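PDB 4Z1P: cell wall surface anchor protein from Streptococcus agalactiae, which probably acts as an antigen I/II-family adhesin, displayed on the streptococcal surface through a C-terminal LPXTG cell-wall anchor motif. Local coordinates for residues K42-S47 / I161-G166; L91-L96 / S102-A107; W212-N217 / F318-N323. One frame throughout, in Å; residues are numbered along the deposited sequence.

Contact 1 of 3, residues K42-S47 / I161-G166; sequences KGIKAS and IDFGNG
A 2.8 Å bond from Asn165 N to Asp162 O closes the tight turn that carries Phe163 up against Ile44 and Ala46. Its partner, from Asp162 N to Asn165 O, is equally short, and together they frame the turn at the end of a beta hairpin; the positive phi of Phe163 and Gly164, at the two central positions, makes it type I'. The phenylalanine side chain leaves the turn toward the 42-47 loop. Its chi1 of -42° swings the ring away from the carbonyl carbon, and CE1 and CZ, at the outer end, make the contacts. Ala46 CB lies 3.8 Å from Phe163 CE1, and Ile44 CD1 approaches Phe163 CZ more loosely at 4.4 Å, both coming at the ring obliquely. No hydrogen bond crosses between the segments, so this is a small, purely apolar contact. The loop's own polar groups look to other partners: Ala46 N bonds to Tyr127 OH and Ile44 O to Gln132 NE2. Phe163 also meets Tyr41 and Phe55 edge-to-face, while Ala50 and Ile51 of helix 48-52 and Tyr127 and Val131 of helix 123-131 pack around it, placing the hairpin tip of strands 153-162 and 165-177 against both helices.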
loop_
_atom_site.group_PDB
_atom_site.type_symbol
_atom_site.label_atom_id
_atom_site.label_comp_id
_atom_site.label_asym_id
_atom_site.label_seq_id
_atom_site.Cartn_x
_atom_site.Cartn_y
_atom_site.Cartn_z
ATOM N N LYS A 42 -0.731 6.179 -36.836
ATOM C CA LYS A 42 -1.779 5.678 -37.651
ATOM C C LYS A 42 -1.553 6.109 -39.071
ATOM O O LYS A 42 -1.398 7.284 -39.315
ATOM C CB LYS A 42 -3.155 6.104 -37.189
ATOM C CG LYS A 42 -4.252 5.377 -37.970
ATOM C CD LYS A 42 -5.633 5.480 -37.323
ATOM C CE LYS A 42 -6.624 4.686 -38.173
ATOM N NZ LYS A 42 -7.903 4.437 -37.441
ATOM N N GLY A 43 -1.482 5.150 -39.985
ATOM C CA GLY A 43 -1.270 5.473 -41.420
ATOM C C GLY A 43 0.139 5.802 -41.864
ATOM O O GLY A 43 0.350 6.097 -43.047
ATOM N N ILE A 44 1.106 5.712 -40.951
ATOM C CA ILE A 44 2.525 5.868 -41.291
ATOM C C ILE A 44 2.952 4.901 -42.360
ATOM O O ILE A 44 2.375 3.779 -42.458
ATOM C CB ILE A 44 3.366 5.657 -39.994
ATOM C CG1 ILE A 44 4.748 6.269 -40.088
ATOM C CG2 ILE A 44 3.500 4.192 -39.548
ATOM C CD1 ILE A 44 5.461 6.230 -38.749
ATOM N N LYS A 45 3.918 5.327 -43.183
ATOM C CA LYS A 45 4.579 4.481 -44.132
ATOM C C LYS A 45 6.041 4.292 -43.737
ATOM O O LYS A 45 6.957 4.796 -44.412
ATOM C CB LYS A 45 4.506 5.069 -45.552
ATOM N N ALA A 46 6.279 3.536 -42.664
ATOM C CA ALA A 46 7.614 3.347 -42.162
ATOM C C ALA A 46 8.427 2.445 -43.060
ATOM O O ALA A 46 7.897 1.546 -43.672
ATOM C CB ALA A 46 7.574 2.800 -40.731
ATOM N N SER A 47 9.728 2.693 -43.114
ATOM C CA SER A 47 10.652 1.884 -43.871
ATOM C C SER A 47 10.753 0.479 -43.325
ATOM O O SER A 47 10.497 0.249 -42.136
ATOM C CB SER A 47 12.059 2.478 -43.881
ATOM O OG SER A 47 12.721 2.384 -42.625
ATOM N N ILE A 161 9.946 2.114 -26.879
ATOM C CA ILE A 161 10.904 2.272 -27.988
ATOM C C ILE A 161 10.214 1.838 -29.232
ATOM O O ILE A 161 9.775 0.648 -29.331
ATOM C CB ILE A 161 12.180 1.486 -27.765
ATOM C CG1 ILE A 161 12.769 1.873 -26.463
ATOM C CG2 ILE A 161 13.145 1.688 -28.940
ATOM C CD1 ILE A 161 13.918 0.959 -26.080
ATOM N N ASP A 162 9.986 2.801 -30.116
ATOM C CA ASP A 162 9.243 2.595 -31.342
ATOM C C ASP A 162 10.227 2.774 -32.478
ATOM O O ASP A 162 10.794 3.869 -32.645
ATOM C CB ASP A 162 8.151 3.650 -31.511
ATOM C CG ASP A 162 7.252 3.790 -30.329
ATOM O OD1 ASP A 162 6.982 2.747 -29.626
ATOM O OD2 ASP A 162 6.836 4.939 -30.060
ATOM N N PHE A 163 10.392 1.769 -33.309
ATOM C CA PHE A 163 11.318 1.834 -34.463
ATOM C C PHE A 163 12.724 2.319 -34.051
ATOM O O PHE A 163 13.391 3.111 -34.793
ATOM C CB PHE A 163 10.763 2.795 -35.580
ATOM C CG PHE A 163 9.290 2.713 -35.894
ATOM C CD1 PHE A 163 8.807 1.768 -36.801
ATOM C CD2 PHE A 163 8.386 3.579 -35.333
ATOM C CE1 PHE A 163 7.487 1.702 -37.145
ATOM C CE2 PHE A 163 7.059 3.541 -35.673
ATOM C CZ PHE A 163 6.607 2.599 -36.595
ATOM N N GLY A 164 13.140 1.978 -32.828
ATOM C CA GLY A 164 14.450 2.397 -32.320
ATOM C C GLY A 164 14.508 3.791 -31.658
ATOM O O GLY A 164 15.544 4.187 -31.136
ATOM N N ASN A 165 13.389 4.496 -31.654
ATOM C CA ASN A 165 13.302 5.750 -30.946
ATOM C C ASN A 165 12.679 5.589 -29.578
ATOM O O ASN A 165 11.566 4.985 -29.435
ATOM C CB ASN A 165 12.465 6.738 -31.725
ATOM C CG ASN A 165 12.910 6.864 -33.162
ATOM O OD1 ASN A 165 14.090 6.944 -33.429
ATOM N ND2 ASN A 165 11.961 6.807 -34.094
ATOM N N GLY A 166 13.366 6.129 -28.559
ATOM C CA GLY A 166 12.888 6.054 -27.186
ATOM C C GLY A 166 12.033 7.176 -26.645
ATOM O O GLY A 166 12.313 8.355 -26.886
#

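Contact 2 of 3, residues L91-L96 / S102-A107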
loop_
_atom_site.group_PDB
_atom_site.type_symbol
_atom_site.label_atom_id
_atom_site.label_comp_id
_atom_site.label_asym_id
_atom_site.label_seq_id
_atom_site.Cartn_x
_atom_site.Cartn_y
_atom_site.Cartn_z
ATOM N N LEU A 91 17.642 -8.386 -14.031
ATOM C CA LEU A 91 18.128 -7.682 -12.862
ATOM C C LEU A 91 18.955 -6.413 -13.262
ATOM O O LEU A 91 19.043 -5.499 -12.488
ATOM C CB LEU A 91 19.036 -8.626 -12.138
ATOM C CG LEU A 91 18.434 -9.517 -11.069
ATOM C CD1 LEU A 91 16.957 -9.702 -11.064
ATOM C CD2 LEU A 91 19.255 -10.788 -10.883
ATOM N N SER A 92 19.500 -6.401 -14.444
ATOM C CA SER A 92 20.130 -5.217 -14.962
ATOM C C SER A 92 20.088 -5.296 -16.444
ATOM O O SER A 92 20.093 -6.380 -17.018
ATOM C CB SER A 92 21.600 -5.085 -14.415
ATOM O OG SER A 92 22.527 -5.061 -15.444
ATOM N N LYS A 93 20.245 -4.143 -17.088
ATOM C CA LYS A 93 20.388 -4.197 -18.543
ATOM C C LYS A 93 21.568 -5.012 -19.025
ATOM O O LYS A 93 21.572 -5.470 -20.130
ATOM C CB LYS A 93 20.461 -2.782 -19.111
ATOM C CG LYS A 93 21.656 -1.960 -18.709
ATOM C CD LYS A 93 21.407 -0.516 -19.092
ATOM C CE LYS A 93 22.681 0.286 -19.131
ATOM N NZ LYS A 93 23.249 0.480 -17.780
ATOM N N ASP A 94 22.599 -5.174 -18.198
ATOM C CA ASP A 94 23.757 -5.966 -18.606
ATOM C C ASP A 94 23.465 -7.445 -18.859
ATOM O O ASP A 94 24.262 -8.098 -19.510
ATOM C CB ASP A 94 24.891 -5.840 -17.554
ATOM C CG ASP A 94 25.369 -4.370 -17.387
ATOM O OD1 ASP A 94 25.473 -3.726 -18.439
ATOM O OD2 ASP A 94 25.587 -3.901 -16.238
ATOM N N THR A 95 22.353 -7.960 -18.361
ATOM C CA THR A 95 21.928 -9.363 -18.703
ATOM C C THR A 95 21.183 -9.513 -20.024
ATOM O O THR A 95 21.066 -10.640 -20.551
ATOM C CB THR A 95 21.223 -10.083 -17.519
ATOM O OG1 THR A 95 19.859 -9.694 -17.420
ATOM C CG2 THR A 95 21.860 -9.771 -16.187
ATOM N N LEU A 96 20.773 -8.402 -20.678
ATOM C CA LEU A 96 20.197 -8.556 -21.985
ATOM C C LEU A 96 21.203 -8.885 -23.036
ATOM O O LEU A 96 22.401 -8.560 -22.902
ATOM C CB LEU A 96 19.527 -7.274 -22.455
ATOM C CG LEU A 96 18.327 -6.805 -21.680
ATOM C CD1 LEU A 96 18.013 -5.371 -22.074
ATOM C CD2 LEU A 96 17.186 -7.777 -21.979
ATOM N N SER A 102 21.927 -2.663 -27.182
ATOM C CA SER A 102 22.173 -1.645 -28.165
ATOM C C SER A 102 20.865 -0.899 -28.562
ATOM O O SER A 102 20.847 0.365 -28.726
ATOM C CB SER A 102 22.841 -2.228 -29.397
ATOM O OG SER A 102 23.082 -1.116 -30.254
ATOM N N LEU A 103 19.785 -1.656 -28.707
ATOM C CA LEU A 103 18.492 -1.029 -28.974
ATOM C C LEU A 103 18.160 -0.016 -27.892
ATOM O O LEU A 103 17.852 1.156 -28.194
ATOM C CB LEU A 103 17.368 -2.071 -29.050
ATOM C CG LEU A 103 15.951 -1.524 -29.375
ATOM C CD1 LEU A 103 15.889 -1.037 -30.789
ATOM C CD2 LEU A 103 14.855 -2.558 -29.068
ATOM N N ILE A 104 18.222 -0.418 -26.636
ATOM C CA ILE A 104 17.766 0.532 -25.630
ATOM C C ILE A 104 18.758 1.698 -25.513
ATOM O O ILE A 104 18.351 2.848 -25.413
ATOM C CB ILE A 104 17.368 -0.120 -24.261
ATOM C CG1 ILE A 104 18.555 -0.528 -23.444
ATOM C CG2 ILE A 104 16.385 -1.299 -24.514
ATOM C CD1 ILE A 104 18.128 -1.115 -22.084
ATOM N N LYS A 105 20.036 1.398 -25.612
ATOM C CA LYS A 105 21.028 2.468 -25.493
ATOM C C LYS A 105 20.935 3.553 -26.569
ATOM O O LYS A 105 20.821 4.735 -26.245
ATOM C CB LYS A 105 22.405 1.903 -25.395
ATOM C CG LYS A 105 23.419 3.041 -25.346
ATOM C CD LYS A 105 24.807 2.516 -25.158
ATOM C CE LYS A 105 25.178 2.512 -23.691
ATOM N NZ LYS A 105 26.619 2.199 -23.606
ATOM N N GLU A 106 20.889 3.154 -27.824
ATOM C CA GLU A 106 20.692 4.079 -28.937
ATOM C C GLU A 106 19.327 4.769 -28.907
ATOM O O GLU A 106 19.201 5.820 -29.482
ATOM C CB GLU A 106 20.895 3.397 -30.255
ATOM C CG GLU A 106 22.309 2.836 -30.363
ATOM C CD GLU A 106 23.361 3.901 -30.013
ATOM O OE1 GLU A 106 23.426 4.860 -30.777
ATOM O OE2 GLU A 106 24.066 3.838 -28.949
ATOM N N ALA A 107 18.357 4.229 -28.166
ATOM C CA ALA A 107 17.076 4.901 -27.987
ATOM C C ALA A 107 17.130 5.907 -26.884
ATOM O O ALA A 107 16.165 6.608 -26.643
ATOM C CB ALA A 107 15.930 3.908 -27.730
#
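This is apolar packing of a loop on a helix, where Lys93 and Leu96 receive Ile104 beside the five-stranded antiparallel sheet of the first domain. The 91-96 loop leaves strand 85-90 through an ST turn, in which Ser92 OG accepts a 2.8 Å hydrogen bond from Asp94 N. A short 3-10 turn follows: Thr95 N bonds to Ser92 O and Leu96 N to Lys93 O, each at 3.1 Å. Lys93, in this turn, and Leu96, just after it, both point their side chains at the helix that begins two residues later. The helix answers with one residue, Ile104. A chi1 of 76° tucks its CG1 over the backbone, flanked by N and C, and an extended chi2 then carries CD1 to the loop. Phe115 of strand 115-120 touches both Lys93 and Leu96, and Ile161 of strand 153-162 touches Ile104, so the loop and helix close over this end of the sheet. The lysine contributes aliphatic carbon here. The delta methyl of the isoleucine makes both contacts: Ile104 CD1 is 4.1 Å from Lys93 CB and 4.3 Å from Leu96 CD1.

Contact 3 of 3, residues W212-N217 / F318-N323; sequences WVVPAN and FFVNGN
Trp212 meets Phe318 with its backbone and beta carbon, leaving its indole for Val320. The amide nitrogen Trp212 N stands over one face of the phenyl ring, 3.9 Å from Phe318 CZ, and Trp212 CB comes equally close to Phe318 CE2. A chi1 of -177° swings the indole away from the backbone N and brings its six-membered ring to the valine, whose side chain it crosses at about a right angle. Val320 CG1 approaches obliquely, 4.1 Å from Trp212 CE3. The other methyl goes to Val214: the two valine side chains run antiparallel alongside each other, with CG2 of Val320 4.2 Å from CG2 of Val214. Val214 N lies above the indole near its periphery. These residues join the loop after strand 204-210 to the last hairpin of an immunoglobulin-like sandwich, consistent with the DE-variant fold of antigen I/II C-terminal domains. Val320 begins the type I' turn of that hairpin, and its O accepts twice, from Asn323 N at 2.8 Å and from Asn323 ND2 at 3.0 Å. The side-chain bond lies in the carbonyl plane and close to the amide plane, which, with a bond from Asn323 ND2 to Asn27 OD1, would hold the amide's rotation.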
loop_
_atom_site.group_PDB
_atom_site.type_symbol
_atom_site.label_atom_id
_atom_site.label_comp_id
_atom_site.label_asym_id
_atom_site.label_seq_id
_atom_site.Cartn_x
_atom_site.Cartn_y
_atom_site.Cartn_z
ATOM N N TRP A 212 -2.513 3.550 15.936
ATOM C CA TRP A 212 -1.782 4.268 14.867
ATOM C C TRP A 212 -2.668 5.311 14.258
ATOM O O TRP A 212 -3.898 5.094 14.114
ATOM C CB TRP A 212 -1.418 3.291 13.768
ATOM C CG TRP A 212 -0.625 3.862 12.674
ATOM C CD1 TRP A 212 0.566 4.507 12.776
ATOM C CD2 TRP A 212 -0.911 3.742 11.281
ATOM N NE1 TRP A 212 1.038 4.842 11.507
ATOM C CE2 TRP A 212 0.159 4.358 10.575
ATOM C CE3 TRP A 212 -1.955 3.191 10.570
ATOM C CZ2 TRP A 212 0.171 4.461 9.220
ATOM C CZ3 TRP A 212 -1.947 3.297 9.209
ATOM C CH2 TRP A 212 -0.908 3.928 8.545
ATOM N N VAL A 213 -2.080 6.441 13.885
ATOM C CA VAL A 213 -2.832 7.439 13.174
ATOM C C VAL A 213 -2.787 7.142 11.651
ATOM O O VAL A 213 -1.707 7.289 10.975
ATOM C CB VAL A 213 -2.361 8.894 13.474
ATOM C CG1 VAL A 213 -3.177 9.921 12.665
ATOM C CG2 VAL A 213 -2.454 9.223 14.959
ATOM N N VAL A 214 -3.941 6.748 11.111
ATOM C CA VAL A 214 -4.071 6.542 9.678
ATOM C C VAL A 214 -3.977 7.946 9.074
ATOM O O VAL A 214 -4.781 8.839 9.421
ATOM C CB VAL A 214 -5.365 5.855 9.318
ATOM C CG1 VAL A 214 -5.396 5.577 7.836
ATOM C CG2 VAL A 214 -5.517 4.514 10.036
ATOM N N PRO A 215 -2.982 8.178 8.216
ATOM C CA PRO A 215 -2.817 9.557 7.712
ATOM C C PRO A 215 -3.821 9.966 6.622
ATOM O O PRO A 215 -4.403 9.141 5.873
ATOM C CB PRO A 215 -1.377 9.537 7.152
ATOM C CG PRO A 215 -1.280 8.158 6.552
ATOM C CD PRO A 215 -2.056 7.244 7.522
ATOM N N ALA A 216 -4.032 11.276 6.541
ATOM C CA ALA A 216 -4.711 11.911 5.424
ATOM C C ALA A 216 -3.899 11.585 4.154
ATOM O O ALA A 216 -2.706 11.274 4.251
ATOM C CB ALA A 216 -4.718 13.435 5.635
ATOM N N ASN A 217 -4.503 11.784 2.988
ATOM C CA ASN A 217 -3.771 11.575 1.710
ATOM C C ASN A 217 -3.383 10.109 1.513
ATOM O O ASN A 217 -2.349 9.795 0.937
ATOM C CB ASN A 217 -2.535 12.519 1.636
ATOM C CG ASN A 217 -2.075 12.772 0.213
ATOM O OD1 ASN A 217 -2.817 13.308 -0.598
ATOM N ND2 ASN A 217 -0.854 12.360 -0.104
ATOM N N PHE A 318 -2.381 -4.950 17.139
ATOM C CA PHE A 318 -3.179 -3.932 16.491
ATOM C C PHE A 318 -3.324 -4.339 15.048
ATOM O O PHE A 318 -2.318 -4.741 14.437
ATOM C CB PHE A 318 -2.428 -2.604 16.561
ATOM C CG PHE A 318 -3.093 -1.495 15.821
ATOM C CD1 PHE A 318 -4.232 -0.872 16.325
ATOM C CD2 PHE A 318 -2.641 -1.137 14.579
ATOM C CE1 PHE A 318 -4.846 0.142 15.616
ATOM C CE2 PHE A 318 -3.235 -0.104 13.871
ATOM C CZ PHE A 318 -4.344 0.528 14.383
ATOM N N PHE A 319 -4.533 -4.238 14.505
ATOM C CA PHE A 319 -4.796 -4.585 13.108
ATOM C C PHE A 319 -5.398 -3.386 12.401
ATOM O O PHE A 319 -6.392 -2.814 12.875
ATOM C CB PHE A 319 -5.780 -5.747 12.999
ATOM C CG PHE A 319 -5.289 -7.020 13.608
ATOM C CD1 PHE A 319 -5.271 -7.178 14.990
ATOM C CD2 PHE A 319 -4.868 -8.067 12.802
ATOM C CE1 PHE A 319 -4.827 -8.355 15.561
ATOM C CE2 PHE A 319 -4.389 -9.237 13.355
ATOM C CZ PHE A 319 -4.392 -9.392 14.750
ATOM N N VAL A 320 -4.833 -3.015 11.257
ATOM C CA VAL A 320 -5.445 -2.025 10.392
ATOM C C VAL A 320 -5.410 -2.594 8.952
ATOM O O VAL A 320 -4.348 -2.959 8.467
ATOM C CB VAL A 320 -4.781 -0.647 10.503
ATOM C CG1 VAL A 320 -3.274 -0.695 10.267
ATOM C CG2 VAL A 320 -5.409 0.349 9.535
ATOM N N ASN A 321 -6.603 -2.751 8.367
ATOM C CA ASN A 321 -6.809 -3.323 7.038
ATOM C C ASN A 321 -5.941 -4.531 6.835
ATOM O O ASN A 321 -5.300 -4.678 5.812
ATOM C CB ASN A 321 -6.538 -2.259 5.972
ATOM C CG ASN A 321 -7.660 -1.269 5.835
ATOM O OD1 ASN A 321 -8.551 -1.102 6.739
ATOM N ND2 ASN A 321 -7.624 -0.552 4.723
ATOM N N GLY A 322 -5.951 -5.408 7.826
ATOM C CA GLY A 322 -5.306 -6.701 7.754
ATOM C C GLY A 322 -3.854 -6.698 8.109
ATOM O O GLY A 322 -3.243 -7.750 8.118
ATOM N N ASN A 323 -3.279 -5.532 8.406
ATOM C CA ASN A 323 -1.883 -5.424 8.750
ATOM C C ASN A 323 -1.732 -5.467 10.285
ATOM O O ASN A 323 -2.303 -4.622 10.949
ATOM C CB ASN A 323 -1.336 -4.093 8.288
ATOM C CG ASN A 323 -1.337 -3.984 6.790
ATOM O OD1 ASN A 323 -0.412 -4.499 6.122
ATOM N ND2 ASN A 323 -2.426 -3.438 6.242
#

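In the fold
From the N terminus, the 42-47 loop comes first, ahead of helix 48-52; its partner 161-166 follows more than a hundred residues later, so contact 1 closes a long loop. Contact 2 is nested inside it and closes a short loop of its own, around the start of helix 98-106. The two touch: Ile161 packs on Ala107, and Gly164 O reaches Ala107 CB, so they dress neighbouring parts of one end of the first domain. Contact 3 opens only afterwards and closes another long loop in the second domain, at the side facing the first. Its nearest atoms lie about 30 Å from contact 1 and about 25 Å from contact 2.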